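Local coordinates for protein diacylglycerol kinase (Bacillus anthracis, PDB 3S40) that probably phosphorylates diacylglycerol to phosphatidic acid, with ATP as the likely phosphate donor, at residues 67-72 against 90-95; 124-129 against 217-222; 131-136 against 284-289. All blocks are in the same frame, centred on the assembly; numbering follows the deposited sequence.

Contact 1: 67-72 against 90-95; sequences IIVFGG and PTLAII
I95 O accepts one hydrogen bond, from G71 N (3.2 Å, nearly axial); F70 CA adds a weak CA-H...O contact, and the F70 ring turns its edge to the same oxygen, with CD1 3.5 Å away. These contacts lie at the C-terminal end of a parallel pair, 67-71 and 91-95, the two strands of a beta-alpha-beta unit. Its helix 73-83 starts right after G72, and the two glycines open a GGDGT signature that in related lipid kinases belongs to the nucleotide site. At the other end of the ladder T91 O receives I67 N at 2.8 Å. One face carries I68, F70, A93 and I95. There I95 CD1 reaches I68 CG2 (3.8 Å) and I95 CG2 lies against F70 CD1 (3.7 Å); helices 24-38 and 113-120 pack over this face. On the reverse, V69, L92 and I94 meet helix 73-83. The first torsion of V69 (chi1 51°) wedges CG1 between its own N and carbonyl carbon, 3.2 Å from A93 O. L92 CD1 reaches across to I67, 3.3 Å from its O and beside its CG2, and P90 CG rests on I67 CG1 at 3.7 Å.

Contact 2: 124-129 against 217-222; sequences HVKPVD and VKCDDG
Strand 125-133, a member of the antiparallel sheet that also holds strand 284-296, here brings residues 126-129 against the loop 217-222 that precedes strand 224-230 of the NAD kinase-like beta sandwich. D129 makes two of the links. Its backbone N donates to C219 O at 2.9 Å, and its carboxylate oxygen OD2 takes G222 N at 2.8 Å, on the syn side and 18° out of the carboxylate plane. D129 CG stands anti to the carbonyl carbon (chi1 -51°), which carries the carboxylate past C219 O and over D220 CA, 3.3 Å from OD2. The other carboxylate oxygen, OD1, accepts G291 N, so the group is fixed from both ends. G222 has a positive phi, a conformation glycine adopts readily, as the chain turns to present its N-H. D221 turns its own carboxylate to K258, in a salt bridge through OD1, and to T223 N through OD2.

Farther back along the strand, K126 extends beyond CG and crosses D220 at about a right angle. NZ forms a salt bridge with D220 OD2 at 2.9 Å, approaching from above the carboxylate plane, and K126 also makes a cation-pi contact with Y297. A water donates to both P127 O and D220 OD2, a second bridge beside the salt bridge. V128 CG1 lies 4.2 Å from C219 SG; both side chains pack on F103 of helix 102-106, while D129 leans on L288 and Q290 of the adjoining strand 284-296.

Contact 3: 131-136 against 284-289; sequences AKANGQ and CQIELL
N134 turns its side chain back over the start of strand 284-289, where it meets C284 and Q285. From CB the chain swings to CG, set anti to the carbonyl carbon (chi1 -72°), which settles 3.5 Å from C284 SG. At the tip the amide splits its work. OD1 accepts Q285 N at 2.9 Å, the donor tilted 34° from the carbonyl plane, and ND2 lies 3.4 Å from C284 SG while donating to P283 O. The amide therefore takes the place of a backbone partner at the end of the ladder, next to the backbone bond from N134 N to Q285 O. N134 and G135 both have positive phi and form the two-residue turn of a beta hairpin, in which A133 and Q136 exchange two backbone hydrogen bonds and which leads into strand 136-138. Strand 131-133 thus lies inside the sheet, between its hairpin partner and the antiparallel strand 284-289. K132 and E287 form the hydrogen-bonded pair, with K132 N to E287 O at 2.8 Å and E287 N to K132 O at 2.9 Å. On the face of A131, A133 and I286, A133 CB touches C284 SG at 3.9 Å, and W142 of strand 141-144 packs against A133, C284 and I286. I286 CG2 lies 3.4 Å from K132 O. On the other face Q285 NE2 reaches E287 OE1 at 2.9 Å.

In the fold
From the N terminus, contact 1 comes first: helix 73-83 leaves strand 66-71 and the chain returns beside it as strand 91-96, a local closure within the parallel sheet. Contacts 2 and 3 then begin one after the other on strand 125-133 and close at 217-222 and 284-289, so they cross in sequence, and both tie this strand to the C-terminal half. They touch in space, where L288 CD2 also packs against G222. Contacts 1 and 3 stay about 12 Å apart at their nearest atoms. Strand 125-133 belongs to the antiparallel sheet and packs V125 on T91 at the edge of the parallel one, where strand 284-296 also joins L92 through T294.

Contact 1: 67-72 against 90-95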
ATOM      1  N   ILE A  67      -1.764 -12.690  10.460  1.00 16.84           N
ATOM      2  CA  ILE A  67      -3.050 -12.448   9.807  1.00 22.22           C
ATOM      3  C   ILE A  67      -2.863 -12.467   8.291  1.00 24.98           C
ATOM      4  O   ILE A  67      -2.055 -11.720   7.744  1.00 21.22           O
ATOM      5  CB  ILE A  67      -3.698 -11.110  10.238  1.00 19.65           C
ATOM      6  CG1 ILE A  67      -4.075 -11.157  11.731  1.00 13.91           C
ATOM      7  CG2 ILE A  67      -4.938 -10.809   9.392  1.00 18.72           C
ATOM      8  CD1 ILE A  67      -4.934 -10.001  12.206  1.00 19.96           C
ATOM      9  N   ILE A  68      -3.583 -13.356   7.616  1.00 18.78           N
ATOM     10  CA  ILE A  68      -3.517 -13.453   6.163  1.00 12.93           C
ATOM     11  C   ILE A  68      -4.784 -12.864   5.595  1.00 20.43           C
ATOM     12  O   ILE A  68      -5.874 -13.151   6.086  1.00 16.54           O
ATOM     13  CB  ILE A  68      -3.406 -14.914   5.709  1.00 16.64           C
ATOM     14  CG1 ILE A  68      -2.249 -15.593   6.445  1.00 20.90           C
ATOM     15  CG2 ILE A  68      -3.275 -15.003   4.174  1.00 18.48           C
ATOM     16  CD1 ILE A  68      -2.138 -17.081   6.160  1.00 19.84           C
ATOM     17  N   VAL A  69      -4.664 -12.014   4.584  1.00 18.57           N
ATOM     18  CA  VAL A  69      -5.873 -11.483   3.942  1.00 15.66           C
ATOM     19  C   VAL A  69      -5.972 -11.930   2.486  1.00 23.03           C
ATOM     20  O   VAL A  69      -5.064 -11.691   1.703  1.00 25.06           O
ATOM     21  CB  VAL A  69      -5.940  -9.944   4.070  1.00 20.68           C
ATOM     22  CG1 VAL A  69      -4.644  -9.316   3.600  1.00 21.45           C
ATOM     23  CG2 VAL A  69      -7.148  -9.393   3.323  1.00 29.69           C
ATOM     24  N   PHE A  70      -7.056 -12.631   2.141  1.00 22.93           N
ATOM     25  CA  PHE A  70      -7.351 -12.941   0.751  1.00 23.41           C
ATOM     26  C   PHE A  70      -8.339 -11.929   0.214  1.00 23.75           C
ATOM     27  O   PHE A  70      -9.505 -11.942   0.589  1.00 32.93           O
ATOM     28  CB  PHE A  70      -7.936 -14.344   0.594  1.00 21.45           C
ATOM     29  CG  PHE A  70      -8.369 -14.662  -0.827  1.00 28.65           C
ATOM     30  CD1 PHE A  70      -7.549 -14.361  -1.902  1.00 27.48           C
ATOM     31  CD2 PHE A  70      -9.583 -15.288  -1.080  1.00 27.94           C
ATOM     32  CE1 PHE A  70      -7.936 -14.657  -3.218  1.00 28.56           C
ATOM     33  CE2 PHE A  70      -9.976 -15.597  -2.391  1.00 30.42           C
ATOM     34  CZ  PHE A  70      -9.157 -15.277  -3.458  1.00 27.07           C
ATOM     35  N   GLY A  71      -7.879 -11.042  -0.659  1.00 24.98           N
ATOM     36  CA  GLY A  71      -8.767 -10.037  -1.221  1.00 21.87           C
ATOM     37  C   GLY A  71      -8.056  -8.929  -1.972  1.00 29.62           C
ATOM     38  O   GLY A  71      -6.824  -8.887  -2.027  1.00 30.09           O
ATOM     39  N   GLY A  72      -8.839  -8.018  -2.541  1.00 29.97           N
ATOM     40  CA  GLY A  72      -8.280  -6.886  -3.263  1.00 34.33           C
ATOM     41  C   GLY A  72      -7.734  -5.760  -2.399  1.00 35.99           C
ATOM     42  O   GLY A  72      -7.592  -5.882  -1.172  1.00 28.05           O
ATOM     43  N   PRO A  90       0.169  -8.245  14.771  1.00 24.57           N
ATOM     44  CA  PRO A  90       0.796  -9.439  14.189  1.00 24.45           C
ATOM     45  C   PRO A  90       1.369  -9.171  12.790  1.00 25.75           C
ATOM     46  O   PRO A  90       1.008  -8.212  12.114  1.00 19.58           O
ATOM     47  CB  PRO A  90      -0.368 -10.437  14.074  1.00 22.74           C
ATOM     48  CG  PRO A  90      -1.597  -9.587  14.017  1.00 30.51           C
ATOM     49  CD  PRO A  90      -1.299  -8.342  14.843  1.00 23.60           C
ATOM     50  N   THR A  91       2.251 -10.061  12.367  1.00 18.25           N
ATOM     51  CA  THR A  91       2.656 -10.157  10.981  1.00 10.03           C
ATOM     52  C   THR A  91       1.456 -10.270  10.052  1.00 20.49           C
ATOM     53  O   THR A  91       0.464 -10.973  10.344  1.00 16.52           O
ATOM     54  CB  THR A  91       3.577 -11.350  10.785  1.00 18.96           C
ATOM     55  OG1 THR A  91       4.721 -11.181  11.628  1.00 22.28           O
ATOM     56  CG2 THR A  91       4.055 -11.476   9.299  1.00 18.15           C
ATOM     57  N   LEU A  92       1.549  -9.565   8.931  1.00 16.57           N
ATOM     58  CA  LEU A  92       0.475  -9.549   7.938  1.00 23.50           C
ATOM     59  C   LEU A  92       0.953 -10.175   6.618  1.00 21.03           C
ATOM     60  O   LEU A  92       2.133 -10.067   6.256  1.00 25.96           O
ATOM     61  CB  LEU A  92      -0.012  -8.105   7.734  1.00 26.65           C
ATOM     62  CG  LEU A  92      -1.233  -7.797   6.867  1.00 37.82           C
ATOM     63  CD1 LEU A  92      -2.504  -8.418   7.450  1.00 25.34           C
ATOM     64  CD2 LEU A  92      -1.399  -6.285   6.714  1.00 39.43           C
ATOM     65  N   ALA A  93       0.042 -10.843   5.915  1.00 15.45           N
ATOM     66  CA  ALA A  93       0.328 -11.435   4.609  1.00 17.72           C
ATOM     67  C   ALA A  93      -0.862 -11.203   3.693  1.00 20.90           C
ATOM     68  O   ALA A  93      -1.989 -11.051   4.161  1.00 20.44           O
ATOM     69  CB  ALA A  93       0.642 -12.912   4.731  1.00 19.63           C
ATOM     70  N   ILE A  94      -0.605 -11.148   2.391  1.00 22.09           N
ATOM     71  CA  ILE A  94      -1.650 -10.852   1.412  1.00 17.73           C
ATOM     72  C   ILE A  94      -1.693 -11.950   0.380  1.00 24.02           C
ATOM     73  O   ILE A  94      -0.664 -12.347  -0.138  1.00 25.90           O
ATOM     74  CB  ILE A  94      -1.347  -9.522   0.654  1.00 27.78           C
ATOM     75  CG1 ILE A  94      -1.257  -8.348   1.637  1.00 20.96           C
ATOM     76  CG2 ILE A  94      -2.398  -9.258  -0.432  1.00 18.34           C
ATOM     77  CD1 ILE A  94      -0.752  -7.072   0.982  1.00 29.30           C
ATOM     78  N   ILE A  95      -2.885 -12.454   0.098  1.00 20.35           N
ATOM     79  CA  ILE A  95      -3.079 -13.258  -1.085  1.00 18.58           C
ATOM     80  C   ILE A  95      -3.921 -12.397  -1.975  1.00 22.27           C
ATOM     81  O   ILE A  95      -5.018 -12.010  -1.606  1.00 24.51           O
ATOM     82  CB  ILE A  95      -3.786 -14.572  -0.801  1.00 24.04           C
ATOM     83  CG1 ILE A  95      -2.979 -15.382   0.209  1.00 17.89           C
ATOM     84  CG2 ILE A  95      -3.947 -15.358  -2.110  1.00 19.20           C
ATOM     85  CD1 ILE A  95      -3.747 -16.564   0.784  1.00 19.25           C
TER

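Contact 2: 124-129 against 217-222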
ATOM      1  N   HIS A 124       8.898 -15.901   5.030  1.00 20.84           N
ATOM      2  CA  HIS A 124       9.905 -14.838   4.883  1.00 18.72           C
ATOM      3  C   HIS A 124       9.262 -13.507   5.211  1.00 20.63           C
ATOM      4  O   HIS A 124       8.256 -13.123   4.611  1.00 33.06           O
ATOM      5  CB  HIS A 124      10.443 -14.804   3.470  1.00 18.96           C
ATOM      6  CG  HIS A 124      11.130 -16.067   3.065  1.00 32.86           C
ATOM      7  ND1 HIS A 124      12.159 -16.618   3.798  1.00 34.29           N
ATOM      8  CD2 HIS A 124      10.940 -16.886   2.003  1.00 30.23           C
ATOM      9  CE1 HIS A 124      12.569 -17.729   3.208  1.00 31.12           C
ATOM     10  NE2 HIS A 124      11.848 -17.912   2.116  1.00 29.36           N
ATOM     11  N   VAL A 125       9.829 -12.814   6.187  1.00 14.91           N
ATOM     12  CA  VAL A 125       9.160 -11.667   6.767  1.00 18.58           C
ATOM     13  C   VAL A 125      10.102 -10.480   6.788  1.00 23.92           C
ATOM     14  O   VAL A 125      11.303 -10.637   7.016  1.00 23.98           O
ATOM     15  CB  VAL A 125       8.744 -11.959   8.211  1.00 28.81           C
ATOM     16  CG1 VAL A 125       8.275 -10.692   8.867  1.00 26.21           C
ATOM     17  CG2 VAL A 125       7.651 -13.043   8.252  1.00 26.76           C
ATOM     18  N   LYS A 126       9.569  -9.293   6.532  1.00 20.41           N
ATOM     19  CA  LYS A 126      10.390  -8.092   6.618  1.00 24.53           C
ATOM     20  C   LYS A 126       9.588  -6.931   7.164  1.00 25.25           C
ATOM     21  O   LYS A 126       8.347  -6.933   7.103  1.00 24.89           O
ATOM     22  CB  LYS A 126      11.007  -7.728   5.265  1.00 22.43           C
ATOM     23  CG  LYS A 126      10.029  -7.160   4.257  1.00 22.59           C
ATOM     24  CD  LYS A 126      10.794  -6.720   3.019  1.00 30.77           C
ATOM     25  CE  LYS A 126       9.931  -5.909   2.083  1.00 34.33           C
ATOM     26  NZ  LYS A 126      10.790  -5.049   1.205  1.00 35.05           N
ATOM     27  N   PRO A 127      10.294  -5.944   7.730  1.00 27.20           N
ATOM     28  CA  PRO A 127       9.627  -4.746   8.249  1.00 24.62           C
ATOM     29  C   PRO A 127       9.240  -3.847   7.110  1.00 27.79           C
ATOM     30  O   PRO A 127       9.965  -3.754   6.119  1.00 28.70           O
ATOM     31  CB  PRO A 127      10.696  -4.085   9.142  1.00 28.65           C
ATOM     32  CG  PRO A 127      11.982  -4.666   8.717  1.00 30.92           C
ATOM     33  CD  PRO A 127      11.716  -6.013   8.108  1.00 29.00           C
ATOM     34  N   VAL A 128       8.096  -3.200   7.256  1.00 22.35           N
ATOM     35  CA  VAL A 128       7.560  -2.341   6.218  1.00 20.14           C
ATOM     36  C   VAL A 128       7.121  -1.060   6.892  1.00 22.16           C
ATOM     37  O   VAL A 128       6.600  -1.091   8.006  1.00 20.78           O
ATOM     38  CB  VAL A 128       6.368  -3.033   5.520  1.00 30.38           C
ATOM     39  CG1 VAL A 128       5.626  -2.075   4.611  1.00 24.48           C
ATOM     40  CG2 VAL A 128       6.858  -4.263   4.749  1.00 20.65           C
ATOM     41  N   ASP A 129       7.381   0.074   6.248  1.00 16.44           N
ATOM     42  CA  ASP A 129       7.021   1.366   6.827  1.00 26.81           C
ATOM     43  C   ASP A 129       5.544   1.685   6.553  1.00 21.88           C
ATOM     44  O   ASP A 129       4.998   1.276   5.526  1.00 22.07           O
ATOM     45  CB  ASP A 129       7.901   2.503   6.258  1.00 23.13           C
ATOM     46  CG  ASP A 129       9.413   2.201   6.338  1.00 32.98           C
ATOM     47  OD1 ASP A 129       9.838   1.389   7.204  1.00 29.21           O
ATOM     48  OD2 ASP A 129      10.173   2.786   5.523  1.00 31.69           O
ATOM     49  N   VAL A 217      10.888   4.788  -5.384  1.00 24.34           N
ATOM     50  CA  VAL A 217      10.097   4.739  -4.157  1.00 21.90           C
ATOM     51  C   VAL A 217      10.262   3.325  -3.562  1.00 25.91           C
ATOM     52  O   VAL A 217      10.343   2.358  -4.302  1.00 25.87           O
ATOM     53  CB  VAL A 217       8.614   5.067  -4.424  1.00 32.33           C
ATOM     54  CG1 VAL A 217       8.089   4.219  -5.579  1.00 27.27           C
ATOM     55  CG2 VAL A 217       7.778   4.885  -3.161  1.00 29.90           C
ATOM     56  N   LYS A 218      10.365   3.218  -2.238  1.00 25.89           N
ATOM     57  CA  LYS A 218      10.551   1.933  -1.558  1.00 25.66           C
ATOM     58  C   LYS A 218       9.672   1.905  -0.322  1.00 36.19           C
ATOM     59  O   LYS A 218       9.553   2.927   0.368  1.00 30.23           O
ATOM     60  CB  LYS A 218      11.992   1.756  -1.084  1.00 27.74           C
ATOM     61  CG  LYS A 218      13.046   1.712  -2.169  1.00 36.50           C
ATOM     62  CD  LYS A 218      13.053   0.377  -2.891  1.00 42.98           C
ATOM     63  CE  LYS A 218      14.172   0.368  -3.928  1.00 44.01           C
ATOM     64  NZ  LYS A 218      14.202  -0.862  -4.775  1.00 43.20           N
ATOM     65  N   CYS A 219       9.075   0.748  -0.014  1.00 21.47           N
ATOM     66  CA  CYS A 219       8.175   0.691   1.136  1.00 22.90           C
ATOM     67  C   CYS A 219       8.921   0.616   2.480  1.00 26.57           C
ATOM     68  O   CYS A 219       8.306   0.746   3.540  1.00 31.36           O
ATOM     69  CB  CYS A 219       7.211  -0.501   1.023  1.00 20.91           C
ATOM     70  SG  CYS A 219       8.034  -2.122   1.163  1.00 27.81           S
ATOM     71  N   ASP A 220      10.233   0.387   2.438  1.00 21.57           N
ATOM     72  CA  ASP A 220      11.008   0.133   3.660  1.00 26.83           C
ATOM     73  C   ASP A 220      12.335   0.916   3.764  1.00 35.63           C
ATOM     74  O   ASP A 220      13.243   0.499   4.495  1.00 23.08           O
ATOM     75  CB  ASP A 220      11.319  -1.365   3.773  1.00 26.89           C
ATOM     76  CG  ASP A 220      12.101  -1.885   2.576  1.00 33.28           C
ATOM     77  OD1 ASP A 220      12.353  -1.084   1.646  1.00 31.73           O
ATOM     78  OD2 ASP A 220      12.463  -3.087   2.557  1.00 30.90           O
ATOM     79  N   ASP A 221      12.465   2.031   3.047  1.00 29.19           N
ATOM     80  CA  ASP A 221      13.710   2.805   3.137  1.00 26.21           C
ATOM     81  C   ASP A 221      13.682   3.945   4.171  1.00 30.57           C
ATOM     82  O   ASP A 221      14.609   4.741   4.251  1.00 29.82           O
ATOM     83  CB  ASP A 221      14.166   3.305   1.771  1.00 27.23           C
ATOM     84  CG  ASP A 221      13.266   4.404   1.204  1.00 35.66           C
ATOM     85  OD1 ASP A 221      13.588   4.885   0.091  1.00 34.98           O
ATOM     86  OD2 ASP A 221      12.251   4.773   1.850  1.00 25.32           O
ATOM     87  N   GLY A 222      12.627   4.006   4.973  1.00 31.80           N
ATOM     88  CA  GLY A 222      12.545   4.971   6.051  1.00 30.03           C
ATOM     89  C   GLY A 222      12.190   6.390   5.643  1.00 35.44           C
ATOM     90  O   GLY A 222      12.246   7.312   6.460  1.00 38.55           O
TER
HETATM   91  O   HOH W   1      12.594  -4.159   5.223  1.00 28.51           O

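Contact 3: 131-136 against 284-289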
ATOM      1  N   ALA A 131       2.773   4.981   6.502  1.00 28.85           N
ATOM      2  CA  ALA A 131       2.675   6.435   6.513  1.00 31.50           C
ATOM      3  C   ALA A 131       1.502   6.920   7.371  1.00 36.37           C
ATOM      4  O   ALA A 131       0.529   6.190   7.579  1.00 33.08           O
ATOM      5  CB  ALA A 131       2.559   6.968   5.073  1.00 26.60           C
ATOM      6  N   LYS A 132       1.607   8.160   7.850  1.00 39.53           N
ATOM      7  CA  LYS A 132       0.516   8.833   8.555  1.00 34.88           C
ATOM      8  C   LYS A 132       0.282  10.241   8.013  1.00 35.88           C
ATOM      9  O   LYS A 132       1.161  11.104   8.093  1.00 35.65           O
ATOM     10  CB  LYS A 132       0.819   8.945  10.046  1.00 37.34           C
ATOM     11  CG  LYS A 132      -0.167   8.223  10.936  1.00 39.47           C
ATOM     12  CD  LYS A 132      -0.316   8.927  12.273  1.00 51.63           C
ATOM     13  CE  LYS A 132      -0.412   7.929  13.415  1.00 66.57           C
ATOM     14  NZ  LYS A 132      -0.855   8.564  14.692  1.00 72.32           N
ATOM     15  N   ALA A 133      -0.916  10.479   7.485  1.00 41.04           N
ATOM     16  CA  ALA A 133      -1.286  11.813   7.016  1.00 39.50           C
ATOM     17  C   ALA A 133      -2.430  12.377   7.865  1.00 37.43           C
ATOM     18  O   ALA A 133      -3.512  11.802   7.898  1.00 40.05           O
ATOM     19  CB  ALA A 133      -1.677  11.760   5.543  1.00 36.41           C
ATOM     20  N   ASN A 134      -2.186  13.493   8.548  1.00 40.44           N
ATOM     21  CA  ASN A 134      -3.176  14.053   9.468  1.00 46.21           C
ATOM     22  C   ASN A 134      -3.806  12.943  10.307  1.00 45.74           C
ATOM     23  O   ASN A 134      -5.027  12.812  10.349  1.00 42.70           O
ATOM     24  CB  ASN A 134      -4.287  14.809   8.713  1.00 37.92           C
ATOM     25  CG  ASN A 134      -3.813  16.134   8.124  1.00 43.33           C
ATOM     26  OD1 ASN A 134      -2.718  16.607   8.433  1.00 40.89           O
ATOM     27  ND2 ASN A 134      -4.654  16.752   7.283  1.00 42.28           N
ATOM     28  N   GLY A 135      -2.972  12.127  10.943  1.00 46.11           N
ATOM     29  CA  GLY A 135      -3.459  11.024  11.761  1.00 50.27           C
ATOM     30  C   GLY A 135      -4.335  10.010  11.041  1.00 52.37           C
ATOM     31  O   GLY A 135      -5.274   9.455  11.614  1.00 62.60           O
ATOM     32  N   GLN A 136      -4.030   9.779   9.771  1.00 49.60           N
ATOM     33  CA  GLN A 136      -4.654   8.724   8.985  1.00 43.38           C
ATOM     34  C   GLN A 136      -3.527   7.879   8.367  1.00 49.06           C
ATOM     35  O   GLN A 136      -2.565   8.435   7.809  1.00 50.74           O
ATOM     36  CB  GLN A 136      -5.519   9.354   7.900  1.00 44.22           C
ATOM     37  CG  GLN A 136      -5.882   8.433   6.752  1.00 56.09           C
ATOM     38  CD  GLN A 136      -6.937   7.417   7.126  1.00 71.75           C
ATOM     39  OE1 GLN A 136      -8.135   7.676   7.001  1.00 76.50           O
ATOM     40  NE2 GLN A 136      -6.499   6.250   7.586  1.00 77.52           N
ATOM     41  N   CYS A 284      -1.963  19.600   5.246  1.00 51.31           N
ATOM     42  CA  CYS A 284      -1.715  18.230   5.675  1.00 42.39           C
ATOM     43  C   CYS A 284      -0.271  17.997   6.125  1.00 36.33           C
ATOM     44  O   CYS A 284       0.685  18.420   5.454  1.00 39.38           O
ATOM     45  CB  CYS A 284      -2.094  17.273   4.539  1.00 36.43           C
ATOM     46  SG  CYS A 284      -2.308  15.575   5.050  1.00 66.49           S
ATOM     47  N   GLN A 285      -0.129  17.341   7.275  1.00 40.73           N
ATOM     48  CA  GLN A 285       1.169  16.939   7.814  1.00 44.44           C
ATOM     49  C   GLN A 285       1.348  15.440   7.619  1.00 46.91           C
ATOM     50  O   GLN A 285       0.431  14.647   7.884  1.00 36.86           O
ATOM     51  CB  GLN A 285       1.278  17.286   9.307  1.00 43.64           C
ATOM     52  CG  GLN A 285       2.625  16.929   9.956  1.00 42.75           C
ATOM     53  CD  GLN A 285       3.812  17.736   9.406  1.00 55.46           C
ATOM     54  OE1 GLN A 285       3.645  18.853   8.910  1.00 54.28           O
ATOM     55  NE2 GLN A 285       5.018  17.169   9.504  1.00 50.76           N
ATOM     56  N   ILE A 286       2.526  15.049   7.138  1.00 41.26           N
ATOM     57  CA  ILE A 286       2.792  13.635   6.901  1.00 37.28           C
ATOM     58  C   ILE A 286       4.047  13.165   7.623  1.00 39.88           C
ATOM     59  O   ILE A 286       5.102  13.822   7.567  1.00 41.02           O
ATOM     60  CB  ILE A 286       2.917  13.287   5.408  1.00 32.80           C
ATOM     61  CG1 ILE A 286       1.847  14.004   4.584  1.00 37.21           C
ATOM     62  CG2 ILE A 286       2.841  11.778   5.221  1.00 29.14           C
ATOM     63  CD1 ILE A 286       1.779  13.562   3.151  1.00 41.97           C
ATOM     64  N   GLU A 287       3.899  12.020   8.289  1.00 34.86           N
ATOM     65  CA  GLU A 287       4.958  11.372   9.061  1.00 45.90           C
ATOM     66  C   GLU A 287       5.095   9.928   8.583  1.00 34.08           C
ATOM     67  O   GLU A 287       4.143   9.339   8.083  1.00 36.75           O
ATOM     68  CB  GLU A 287       4.592  11.341  10.553  1.00 48.73           C
ATOM     69  CG  GLU A 287       4.127  12.662  11.139  1.00 69.59           C
ATOM     70  CD  GLU A 287       5.245  13.685  11.249  1.00 90.41           C
ATOM     71  OE1 GLU A 287       4.939  14.894  11.328  1.00 94.01           O
ATOM     72  OE2 GLU A 287       6.429  13.280  11.261  1.00100.60           O
ATOM     73  N   LEU A 288       6.272   9.349   8.765  1.00 30.27           N
ATOM     74  CA  LEU A 288       6.462   7.950   8.433  1.00 32.95           C
ATOM     75  C   LEU A 288       6.742   7.127   9.683  1.00 33.24           C
ATOM     76  O   LEU A 288       7.584   7.499  10.491  1.00 33.09           O
ATOM     77  CB  LEU A 288       7.626   7.797   7.470  1.00 35.37           C
ATOM     78  CG  LEU A 288       7.788   6.349   7.030  1.00 42.99           C
ATOM     79  CD1 LEU A 288       6.832   6.043   5.885  1.00 36.47           C
ATOM     80  CD2 LEU A 288       9.207   6.052   6.650  1.00 40.13           C
ATOM     81  N   LEU A 289       6.048   6.002   9.836  1.00 26.53           N
ATOM     82  CA  LEU A 289       6.348   5.072  10.928  1.00 23.99           C
ATOM     83  C   LEU A 289       7.240   3.929  10.439  1.00 24.89           C
ATOM     84  O   LEU A 289       6.798   2.993   9.770  1.00 20.87           O
ATOM     85  CB  LEU A 289       5.058   4.523  11.535  1.00 23.76           C
ATOM     86  CG  LEU A 289       4.053   5.602  11.938  1.00 27.06           C
ATOM     87  CD1 LEU A 289       2.716   4.945  12.299  1.00 28.28           C
ATOM     88  CD2 LEU A 289       4.606   6.448  13.082  1.00 34.54           C
TER